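Local coordinates for protein oxalate oxidase 1 (Hordeum vulgare, PDB 1FI2) that oxidises oxalate with molecular oxygen to carbon dioxide and hydrogen peroxide in the plant cell wall, using a manganese ion, and also shows superoxide dismutase activity, at residues A45-L59 / S73-P86. Residues are numbered along the deposited sequence; the frame is centred on the assembly and turned at random.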
# COMPACT_ATOMS: atom_id res chain seq x y z
N ALA A 45 -12.64 8.28 32.89
CA ALA A 45 -12.47 6.85 33.06
C ALA A 45 -13.76 6.10 32.78
O ALA A 45 -14.86 6.57 33.09
CB ALA A 45 -11.98 6.54 34.47
N GLY A 46 -13.63 4.91 32.18
CA GLY A 46 -14.79 4.08 31.87
C GLY A 46 -15.21 3.30 33.12
O GLY A 46 -14.46 3.24 34.09
N ASN A 47 -16.38 2.70 33.07
CA ASN A 47 -16.91 1.92 34.19
C ASN A 47 -16.31 0.52 34.20
O ASN A 47 -16.61 -0.30 33.33
CB ASN A 47 -18.43 1.84 34.08
CG ASN A 47 -19.15 1.35 35.31
OD1 ASN A 47 -20.34 1.66 35.50
ND2 ASN A 47 -18.50 0.58 36.16
N THR A 48 -15.47 0.23 35.19
CA THR A 48 -14.81 -1.06 35.28
C THR A 48 -15.61 -2.15 35.98
O THR A 48 -15.06 -3.26 36.13
CB THR A 48 -13.44 -0.94 35.99
OG1 THR A 48 -13.65 -0.53 37.34
CG2 THR A 48 -12.57 0.08 35.27
N SER A 49 -16.87 -1.93 36.32
CA SER A 49 -17.65 -3.00 36.95
C SER A 49 -18.35 -3.83 35.88
O SER A 49 -19.53 -3.76 35.57
CB SER A 49 -18.59 -2.46 38.02
OG SER A 49 -19.80 -1.97 37.50
N THR A 50 -17.55 -4.68 35.24
CA THR A 50 -17.89 -5.60 34.18
C THR A 50 -17.27 -6.96 34.52
O THR A 50 -16.34 -7.02 35.34
CB THR A 50 -17.27 -5.19 32.83
OG1 THR A 50 -15.85 -5.11 32.99
CG2 THR A 50 -17.80 -3.86 32.31
N PRO A 51 -17.71 -8.01 33.85
CA PRO A 51 -17.18 -9.35 34.06
C PRO A 51 -15.68 -9.41 33.86
O PRO A 51 -14.98 -10.04 34.67
CB PRO A 51 -17.92 -10.21 33.05
CG PRO A 51 -19.17 -9.45 32.73
CD PRO A 51 -18.80 -8.00 32.85
N ASN A 52 -15.14 -8.73 32.84
CA ASN A 52 -13.71 -8.68 32.63
C ASN A 52 -13.00 -7.79 33.64
O ASN A 52 -11.81 -8.07 33.88
CB ASN A 52 -13.32 -8.17 31.24
CG ASN A 52 -13.68 -9.09 30.11
OD1 ASN A 52 -13.74 -10.31 30.25
ND2 ASN A 52 -13.90 -8.49 28.94
N GLY A 53 -13.63 -6.81 34.26
CA GLY A 53 -12.94 -5.97 35.23
C GLY A 53 -12.16 -4.86 34.54
O GLY A 53 -11.26 -4.25 35.11
N SER A 54 -12.51 -4.59 33.28
CA SER A 54 -11.89 -3.54 32.50
C SER A 54 -12.97 -2.89 31.62
O SER A 54 -14.01 -3.50 31.39
CB SER A 54 -10.75 -4.05 31.63
OG SER A 54 -11.24 -4.90 30.61
N ALA A 55 -12.71 -1.67 31.17
CA ALA A 55 -13.64 -0.98 30.30
C ALA A 55 -12.87 -0.31 29.16
O ALA A 55 -11.88 0.37 29.40
CB ALA A 55 -14.43 0.07 31.06
N VAL A 56 -13.34 -0.54 27.94
CA VAL A 56 -12.72 0.05 26.76
C VAL A 56 -13.57 1.23 26.27
O VAL A 56 -14.76 1.06 26.01
CB VAL A 56 -12.59 -0.96 25.60
CG1 VAL A 56 -11.90 -0.31 24.40
CG2 VAL A 56 -11.84 -2.21 26.02
N THR A 57 -12.96 2.40 26.22
CA THR A 57 -13.62 3.59 25.67
C THR A 57 -13.02 3.77 24.27
O THR A 57 -11.84 4.08 24.14
CB THR A 57 -13.40 4.84 26.52
OG1 THR A 57 -13.93 4.62 27.84
CG2 THR A 57 -14.11 6.05 25.93
N GLU A 58 -13.82 3.47 23.25
CA GLU A 58 -13.32 3.49 21.88
C GLU A 58 -13.25 4.87 21.25
O GLU A 58 -14.11 5.72 21.45
CB GLU A 58 -14.18 2.58 20.99
CG GLU A 58 -14.30 1.15 21.49
CD GLU A 58 -14.69 0.17 20.40
OE1 GLU A 58 -13.81 -0.55 19.88
OE2 GLU A 58 -15.89 0.11 20.05
N LEU A 59 -12.22 5.05 20.41
CA LEU A 59 -12.09 6.30 19.67
C LEU A 59 -11.68 6.00 18.23
O LEU A 59 -10.72 6.52 17.67
CB LEU A 59 -11.15 7.29 20.35
CG LEU A 59 -11.39 8.77 20.04
CD1 LEU A 59 -12.80 9.21 20.39
CD2 LEU A 59 -10.38 9.64 20.77
N SER A 73 -6.29 5.85 14.78
CA SER A 73 -7.37 5.90 15.77
C SER A 73 -6.79 5.57 17.15
O SER A 73 -5.62 5.21 17.25
CB SER A 73 -8.51 4.96 15.42
OG SER A 73 -8.14 3.60 15.60
N MET A 74 -7.58 5.76 18.20
CA MET A 74 -7.12 5.50 19.56
C MET A 74 -8.19 4.81 20.39
O MET A 74 -9.33 4.63 19.98
CB MET A 74 -6.79 6.80 20.31
CG MET A 74 -5.60 7.60 19.84
SD MET A 74 -5.56 9.24 20.59
CE MET A 74 -4.64 8.92 22.08
N ASN A 75 -7.81 4.47 21.62
CA ASN A 75 -8.79 4.05 22.62
C ASN A 75 -8.16 4.15 24.01
O ASN A 75 -6.94 4.22 24.13
CB ASN A 75 -9.39 2.70 22.35
CG ASN A 75 -8.66 1.43 22.63
OD1 ASN A 75 -8.92 0.42 21.95
ND2 ASN A 75 -7.74 1.38 23.59
N ARG A 76 -9.01 4.17 25.02
CA ARG A 76 -8.57 4.19 26.41
C ARG A 76 -9.09 2.94 27.10
O ARG A 76 -10.17 2.45 26.75
CB ARG A 76 -9.09 5.45 27.11
CG ARG A 76 -8.98 5.42 28.62
CD ARG A 76 -9.52 6.71 29.24
NE ARG A 76 -9.43 6.64 30.69
CZ ARG A 76 -9.16 7.64 31.53
NH1 ARG A 76 -8.93 8.86 31.08
NH2 ARG A 76 -9.11 7.40 32.83
N VAL A 77 -8.28 2.30 27.95
CA VAL A 77 -8.76 1.13 28.69
C VAL A 77 -8.48 1.35 30.18
O VAL A 77 -7.36 1.68 30.57
CB VAL A 77 -8.14 -0.21 28.26
CG1 VAL A 77 -8.84 -1.37 28.95
CG2 VAL A 77 -8.20 -0.42 26.75
N ASP A 78 -9.53 1.22 31.00
CA ASP A 78 -9.42 1.37 32.44
C ASP A 78 -9.59 -0.00 33.10
O ASP A 78 -10.34 -0.84 32.60
CB ASP A 78 -10.48 2.33 32.99
CG ASP A 78 -10.23 3.76 32.54
OD1 ASP A 78 -9.38 4.44 33.16
OD2 ASP A 78 -10.88 4.19 31.57
N PHE A 79 -8.84 -0.26 34.17
CA PHE A 79 -8.84 -1.56 34.81
C PHE A 79 -9.01 -1.53 36.33
O PHE A 79 -8.20 -0.92 37.03
CB PHE A 79 -7.50 -2.27 34.57
CG PHE A 79 -6.98 -2.49 33.19
CD1 PHE A 79 -7.08 -3.73 32.58
CD2 PHE A 79 -6.37 -1.46 32.49
CE1 PHE A 79 -6.59 -3.93 31.30
CE2 PHE A 79 -5.89 -1.65 31.21
CZ PHE A 79 -6.00 -2.89 30.62
N ALA A 80 -9.97 -2.29 36.84
CA ALA A 80 -10.11 -2.45 38.29
C ALA A 80 -8.97 -3.37 38.73
O ALA A 80 -8.41 -4.07 37.88
CB ALA A 80 -11.45 -3.09 38.62
N PRO A 81 -8.61 -3.37 40.00
CA PRO A 81 -7.56 -4.25 40.50
C PRO A 81 -7.88 -5.71 40.18
O PRO A 81 -8.96 -6.21 40.49
CB PRO A 81 -7.53 -3.99 41.99
CG PRO A 81 -8.29 -2.73 42.22
CD PRO A 81 -9.23 -2.56 41.06
N GLY A 82 -6.97 -6.39 39.49
CA GLY A 82 -7.14 -7.78 39.09
C GLY A 82 -7.96 -7.96 37.82
O GLY A 82 -8.26 -9.09 37.42
N GLY A 83 -8.32 -6.86 37.17
CA GLY A 83 -9.11 -6.91 35.95
C GLY A 83 -8.22 -7.20 34.75
O GLY A 83 -7.00 -6.99 34.81
N THR A 84 -8.85 -7.63 33.67
CA THR A 84 -8.10 -7.96 32.46
C THR A 84 -8.76 -7.42 31.20
O THR A 84 -9.98 -7.28 31.13
CB THR A 84 -7.96 -9.50 32.36
OG1 THR A 84 -7.15 -9.86 31.24
CG2 THR A 84 -9.31 -10.19 32.23
N ASN A 85 -7.95 -7.00 30.24
CA ASN A 85 -8.37 -6.86 28.83
C ASN A 85 -7.93 -8.24 28.33
O ASN A 85 -6.73 -8.51 28.32
CB ASN A 85 -7.68 -5.70 28.16
CG ASN A 85 -8.33 -5.22 26.87
OD1 ASN A 85 -9.44 -5.61 26.53
ND2 ASN A 85 -7.62 -4.36 26.14
N PRO A 86 -8.87 -9.16 28.15
CA PRO A 86 -8.58 -10.55 27.85
C PRO A 86 -7.83 -10.78 26.56
O PRO A 86 -7.75 -9.90 25.72
CB PRO A 86 -9.96 -11.21 27.81
CG PRO A 86 -10.92 -10.11 27.52
CD PRO A 86 -10.33 -8.89 28.18
O HOH W 1 -11.92 -5.49 27.95
O HOH W 2 -12.28 3.18 29.45
O HOH W 3 -11.37 0.86 20.81
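Gly-46 N reaches Asp-78 OD2 at 2.9 Å, dropping onto the oxygen from above the carboxylate plane in a nearly straight bond (172°). Arg-76, extended from CG to NE, takes the same carboxylate side-on in a salt bridge: NE goes to OD2, and NH2 meets the syn lone pair of OD1 at 3.0 Å. Ala-45 lies over one guanidinium face, its CA 3.4 Å from Arg-76 NH2, while NH1 hydrogen-bonds to Leu-42 O. A water joins Asp-78 OD2 to Ala-55 O and Thr-57 OG1, so this buried acid has several partners that would probably favour its charged form.

On the opposite sheet face, shared by Ser-54, Val-56 and Asn-75, Ser-54 OG sits between its own N and carbonyl carbon (chi1 68°), from where it donates to Thr-84 O at 2.7 Å, well above that carbonyl plane. A water links it to Asn-85 OD1. Next along, Val-56 rests CG1 against Asn-75 OD1 (3.9 Å) and CG2 against Val-77 CG2 (4.1 Å).

Strand 54-59, outermost in its sheet within the subunit, pairs antiparallel with 73-79 in the cupin jellyroll. Asn-75 and, from facing strand 84-89, Asn-85 bind oxalate; the Asn-85 side chain comes to about 5 Å from the manganese ion.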